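Local structure of membrane lipoprotein family protein (Aeropyrum pernix, 4PEV) at residues 202-214 with 409-421. The protein binds adenosine and probably serves as the solute-binding lipoprotein of an ABC transporter for nucleosides. Residues are numbered along the deposited sequence; the frame is centred on the assembly and turned at random.
Sequences HIGYLYGVQYYNQ and EELKAGNLEAALE
Leu411 and Leu416 lie against one side of helix 202-214, and the ring of Tyr207 lies alongside both. Leu411 turns its CB to Leu206 CD2 (3.5 Å), the two side chains lying alongside each other and running opposite ways, while its CD1 rests near the backbone at Ile203 O and Tyr207 N. With CG anti to its backbone N (chi1 -180°), Tyr207 swings its ring towards 416-420: CE2 lies 3.8 Å from Leu416 CB, the carbonyl O of Leu416 stands at the ring edge, and Ala419 CB approaches CD2 obliquely. Leu416 spreads its two methyls, CD2 towards Gln210 CB and CD1 towards Tyr211.

Helix 401-412 ends in a Schellman motif at Gly414, whose positive phi (80°) suits a residue without a CB. Gln210, its chain bent at chi2 (-65°), sends NE2 to Leu411 O (2.7 Å), in the carbonyl plane; this oxygen also accepts from Gly414 N. Asn213 ND2 grips Gln210 OE1 (3.1 Å), fixing the amide's rotation. A leucine in place of Gln210 would probably leave Leu411 O without its second donor and Asn213 ND2 without this acceptor.

The solvent side is looser: exposed Gln214 stretches along Leu416 to put NE2 on Gly414 O (2.7 Å), a more bent bond, and Lys412 meets Leu206 CD2 with its backbone N and, of its side chain, only CG.

The contact joins the C-terminal tail to helix 196-214, away from the adenosine site. Phe395 meets Tyr207 edge-to-face and Ile407 and Ile408 extend the apolar layer at Ile203, while helix 196-214 also packs on helix 159-181 and strand 222-226.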
loop_
_atom_site.group_PDB
_atom_site.type_symbol
_atom_site.label_atom_id
_atom_site.label_comp_id
_atom_site.label_asym_id
_atom_site.label_seq_id
_atom_site.Cartn_x
_atom_site.Cartn_y
_atom_site.Cartn_z
ATOM N N HIS C 202 6.462 -7.622 0.444
ATOM C CA HIS C 202 6.653 -9.044 0.691
ATOM C C HIS C 202 7.693 -9.245 1.773
ATOM O O HIS C 202 7.405 -9.834 2.812
ATOM C CB HIS C 202 7.067 -9.785 -0.578
ATOM C CG HIS C 202 7.085 -11.272 -0.423
ATOM N ND1 HIS C 202 7.456 -12.117 -1.444
ATOM C CD2 HIS C 202 6.783 -12.069 0.631
ATOM C CE1 HIS C 202 7.369 -13.372 -1.032
ATOM N NE2 HIS C 202 6.971 -13.370 0.225
ATOM N N ILE C 203 8.893 -8.739 1.546
ATOM C CA ILE C 203 9.966 -8.855 2.528
ATOM C C ILE C 203 9.541 -8.394 3.916
ATOM O O ILE C 203 9.846 -9.047 4.893
ATOM C CB ILE C 203 11.204 -8.044 2.088
ATOM C CG1 ILE C 203 11.939 -8.792 0.976
ATOM C CG2 ILE C 203 12.132 -7.760 3.265
ATOM C CD1 ILE C 203 12.984 -7.948 0.286
ATOM N N GLY C 204 8.864 -7.263 4.006
ATOM C CA GLY C 204 8.483 -6.726 5.306
ATOM C C GLY C 204 7.414 -7.559 5.983
ATOM O O GLY C 204 7.405 -7.701 7.201
ATOM N N TYR C 205 6.515 -8.117 5.184
ATOM C CA TYR C 205 5.394 -8.871 5.698
ATOM C C TYR C 205 5.882 -10.190 6.268
ATOM O O TYR C 205 5.496 -10.561 7.364
ATOM C CB TYR C 205 4.353 -9.080 4.588
ATOM C CG TYR C 205 3.064 -9.759 5.014
ATOM C CD1 TYR C 205 2.290 -9.258 6.066
ATOM C CD2 TYR C 205 2.600 -10.893 4.346
ATOM C CE1 TYR C 205 1.099 -9.870 6.447
ATOM C CE2 TYR C 205 1.406 -11.509 4.718
ATOM C CZ TYR C 205 0.664 -10.991 5.767
ATOM O OH TYR C 205 -0.501 -11.617 6.130
ATOM N N LEU C 206 6.728 -10.888 5.517
ATOM C CA LEU C 206 7.342 -12.135 5.978
ATOM C C LEU C 206 8.239 -11.897 7.178
ATOM O O LEU C 206 8.219 -12.653 8.149
ATOM C CB LEU C 206 8.184 -12.754 4.868
ATOM C CG LEU C 206 8.812 -14.129 5.115
ATOM C CD1 LEU C 206 7.813 -15.190 5.562
ATOM C CD2 LEU C 206 9.509 -14.573 3.841
ATOM N N TYR C 207 9.031 -10.839 7.106
ATOM C CA TYR C 207 9.853 -10.457 8.232
ATOM C C TYR C 207 8.999 -10.374 9.472
ATOM O O TYR C 207 9.319 -10.974 10.482
ATOM C CB TYR C 207 10.541 -9.112 7.994
ATOM C CG TYR C 207 11.408 -8.698 9.157
ATOM C CD1 TYR C 207 10.860 -8.036 10.236
ATOM C CD2 TYR C 207 12.768 -8.991 9.187
ATOM C CE1 TYR C 207 11.631 -7.662 11.312
ATOM C CE2 TYR C 207 13.556 -8.614 10.270
ATOM C CZ TYR C 207 12.969 -7.955 11.331
ATOM O OH TYR C 207 13.693 -7.553 12.424
ATOM N N GLY C 208 7.915 -9.615 9.384
ATOM C CA GLY C 208 7.034 -9.381 10.525
ATOM C C GLY C 208 6.402 -10.640 11.082
ATOM O O GLY C 208 6.181 -10.737 12.275
ATOM N N VAL C 209 6.104 -11.605 10.221
ATOM C CA VAL C 209 5.508 -12.872 10.661
ATOM C C VAL C 209 6.550 -13.720 11.380
ATOM O O VAL C 209 6.252 -14.314 12.415
ATOM C CB VAL C 209 4.918 -13.687 9.478
ATOM C CG1 VAL C 209 4.619 -15.128 9.891
ATOM C CG2 VAL C 209 3.667 -13.012 8.927
ATOM N N GLN C 210 7.758 -13.793 10.819
ATOM C CA GLN C 210 8.829 -14.580 11.422
ATOM C C GLN C 210 9.263 -13.960 12.730
ATOM O O GLN C 210 9.621 -14.679 13.661
ATOM C CB GLN C 210 10.033 -14.677 10.499
ATOM C CG GLN C 210 9.795 -15.454 9.218
ATOM C CD GLN C 210 9.507 -16.911 9.484
ATOM O OE1 GLN C 210 8.509 -17.240 10.108
ATOM N NE2 GLN C 210 10.379 -17.789 9.013
ATOM N N TYR C 211 9.228 -12.631 12.795
ATOM C CA TYR C 211 9.570 -11.907 14.007
ATOM C C TYR C 211 8.625 -12.364 15.103
ATOM O O TYR C 211 9.056 -12.807 16.162
ATOM C CB TYR C 211 9.445 -10.406 13.762
ATOM C CG TYR C 211 9.964 -9.484 14.852
ATOM C CD1 TYR C 211 9.144 -9.095 15.907
ATOM C CD2 TYR C 211 11.251 -8.953 14.793
ATOM C CE1 TYR C 211 9.595 -8.227 16.886
ATOM C CE2 TYR C 211 11.711 -8.081 15.766
ATOM C CZ TYR C 211 10.875 -7.722 16.810
ATOM O OH TYR C 211 11.311 -6.862 17.794
ATOM N N TYR C 212 7.331 -12.287 14.819
ATOM C CA TYR C 212 6.301 -12.745 15.738
ATOM C C TYR C 212 6.550 -14.182 16.160
ATOM O O TYR C 212 6.660 -14.458 17.333
ATOM C CB TYR C 212 4.928 -12.626 15.096
ATOM C CG TYR C 212 3.822 -13.013 16.023
ATOM C CD1 TYR C 212 3.320 -12.115 16.943
ATOM C CD2 TYR C 212 3.292 -14.292 15.997
ATOM C CE1 TYR C 212 2.303 -12.472 17.803
ATOM C CE2 TYR C 212 2.273 -14.663 16.858
ATOM C CZ TYR C 212 1.783 -13.750 17.756
ATOM O OH TYR C 212 0.765 -14.123 18.601
ATOM N N ASN C 213 6.663 -15.081 15.187
ATOM C CA ASN C 213 6.987 -16.491 15.440
ATOM C C ASN C 213 8.167 -16.736 16.363
ATOM O O ASN C 213 8.051 -17.518 17.311
ATOM C CB ASN C 213 7.256 -17.205 14.127
ATOM C CG ASN C 213 5.993 -17.501 13.371
ATOM O OD1 ASN C 213 4.908 -17.545 13.939
ATOM N ND2 ASN C 213 6.127 -17.716 12.082
ATOM N N GLN C 214 9.293 -16.082 16.082
ATOM C CA GLN C 214 10.497 -16.210 16.919
ATOM C C GLN C 214 10.322 -15.616 18.302
ATOM O O GLN C 214 10.685 -16.244 19.284
ATOM C CB GLN C 214 11.715 -15.601 16.245
ATOM C CG GLN C 214 12.255 -16.498 15.143
ATOM C CD GLN C 214 13.478 -15.925 14.456
ATOM O OE1 GLN C 214 14.090 -14.962 14.940
ATOM N NE2 GLN C 214 13.844 -16.516 13.313
ATOM N N GLU C 409 14.174 -16.685 0.721
ATOM C CA GLU C 409 14.737 -17.996 1.136
ATOM C C GLU C 409 15.222 -17.944 2.584
ATOM O O GLU C 409 14.969 -18.858 3.382
ATOM C CB GLU C 409 15.931 -18.399 0.259
ATOM C CG GLU C 409 15.604 -19.110 -1.053
ATOM C CD GLU C 409 16.817 -19.209 -2.002
ATOM O OE1 GLU C 409 17.947 -19.551 -1.555
ATOM O OE2 GLU C 409 16.644 -18.939 -3.214
ATOM N N GLU C 410 15.917 -16.851 2.896
ATOM C CA GLU C 410 16.546 -16.643 4.190
ATOM C C GLU C 410 15.537 -16.365 5.284
ATOM O O GLU C 410 15.651 -16.908 6.372
ATOM C CB GLU C 410 17.550 -15.476 4.119
ATOM C CG GLU C 410 18.758 -15.716 3.211
ATOM C CD GLU C 410 19.519 -16.984 3.565
ATOM O OE1 GLU C 410 19.746 -17.241 4.774
ATOM O OE2 GLU C 410 19.884 -17.726 2.629
ATOM N N LEU C 411 14.567 -15.501 5.001
ATOM C CA LEU C 411 13.459 -15.245 5.936
ATOM C C LEU C 411 12.589 -16.482 6.156
ATOM O O LEU C 411 12.201 -16.767 7.283
ATOM C CB LEU C 411 12.591 -14.094 5.447
ATOM C CG LEU C 411 13.254 -12.724 5.512
ATOM C CD1 LEU C 411 12.275 -11.652 5.067
ATOM C CD2 LEU C 411 13.737 -12.420 6.912
ATOM N N LYS C 412 12.295 -17.218 5.086
ATOM C CA LYS C 412 11.614 -18.505 5.215
ATOM C C LYS C 412 12.384 -19.455 6.130
ATOM O O LYS C 412 11.787 -20.292 6.790
ATOM C CB LYS C 412 11.434 -19.168 3.855
ATOM C CG LYS C 412 10.325 -18.586 2.997
ATOM C CD LYS C 412 9.929 -19.567 1.902
ATOM C CE LYS C 412 8.947 -18.957 0.909
ATOM N NZ LYS C 412 8.315 -20.020 0.081
ATOM N N ALA C 413 13.711 -19.319 6.145
ATOM C CA ALA C 413 14.587 -20.120 6.995
ATOM C C ALA C 413 14.744 -19.571 8.415
ATOM O O ALA C 413 15.490 -20.127 9.199
ATOM C CB ALA C 413 15.959 -20.231 6.344
ATOM N N GLY C 414 14.086 -18.471 8.751
ATOM C CA GLY C 414 14.216 -17.898 10.090
ATOM C C GLY C 414 15.465 -17.063 10.310
ATOM O O GLY C 414 15.759 -16.642 11.440
ATOM N N ASN C 415 16.194 -16.805 9.232
ATOM C CA ASN C 415 17.345 -15.918 9.277
ATOM C C ASN C 415 16.905 -14.453 8.987
ATOM O O ASN C 415 17.069 -13.945 7.873
ATOM C CB ASN C 415 18.411 -16.451 8.305
ATOM C CG ASN C 415 19.573 -15.495 8.108
ATOM O OD1 ASN C 415 19.824 -14.607 8.929
ATOM N ND2 ASN C 415 20.281 -15.667 6.994
ATOM N N LEU C 416 16.346 -13.786 10.000
ATOM C CA LEU C 416 15.791 -12.438 9.838
ATOM C C LEU C 416 16.816 -11.381 9.473
ATOM O O LEU C 416 16.465 -10.396 8.831
ATOM C CB LEU C 416 15.101 -11.946 11.107
ATOM C CG LEU C 416 14.045 -12.806 11.783
ATOM C CD1 LEU C 416 13.369 -12.001 12.890
ATOM C CD2 LEU C 416 13.037 -13.333 10.779
ATOM N N GLU C 417 18.061 -11.548 9.905
ATOM C CA GLU C 417 19.071 -10.493 9.722
ATOM C C GLU C 417 19.429 -10.256 8.239
ATOM O O GLU C 417 20.017 -9.226 7.900
ATOM C CB GLU C 417 20.324 -10.788 10.565
ATOM C CG GLU C 417 20.100 -10.686 12.079
ATOM C CD GLU C 417 21.219 -11.329 12.908
ATOM O OE1 GLU C 417 20.946 -11.759 14.055
ATOM O OE2 GLU C 417 22.374 -11.420 12.425
ATOM N N ALA C 418 19.046 -11.201 7.368
ATOM C CA ALA C 418 19.231 -11.076 5.908
ATOM C C ALA C 418 18.533 -9.858 5.319
ATOM O O ALA C 418 19.022 -9.280 4.356
ATOM C CB ALA C 418 18.751 -12.336 5.192
ATOM N N ALA C 419 17.391 -9.484 5.895
ATOM C CA ALA C 419 16.599 -8.344 5.429
ATOM C C ALA C 419 17.152 -6.972 5.847
ATOM O O ALA C 419 16.737 -5.953 5.294
ATOM C CB ALA C 419 15.163 -8.489 5.914
ATOM N N LEU C 420 18.082 -6.952 6.807
ATOM C CA LEU C 420 18.603 -5.710 7.388
ATOM C C LEU C 420 20.059 -5.461 7.002
ATOM O O LEU C 420 20.647 -6.206 6.221
ATOM C CB LEU C 420 18.493 -5.791 8.909
ATOM C CG LEU C 420 17.136 -6.237 9.460
ATOM C CD1 LEU C 420 17.200 -6.569 10.944
ATOM C CD2 LEU C 420 16.112 -5.146 9.203
ATOM N N GLU C 421 20.642 -4.416 7.576
ATOM C CA GLU C 421 22.047 -4.086 7.367
ATOM C C GLU C 421 22.874 -4.378 8.622
ATOM O O GLU C 421 24.086 -4.605 8.546
ATOM C CB GLU C 421 22.165 -2.609 7.001
ATOM C CG GLU C 421 21.406 -2.209 5.737
ATOM C CD GLU C 421 21.197 -0.702 5.621
ATOM O OE1 GLU C 421 21.471 0.017 6.604
ATOM O OE2 GLU C 421 20.752 -0.222 4.551
#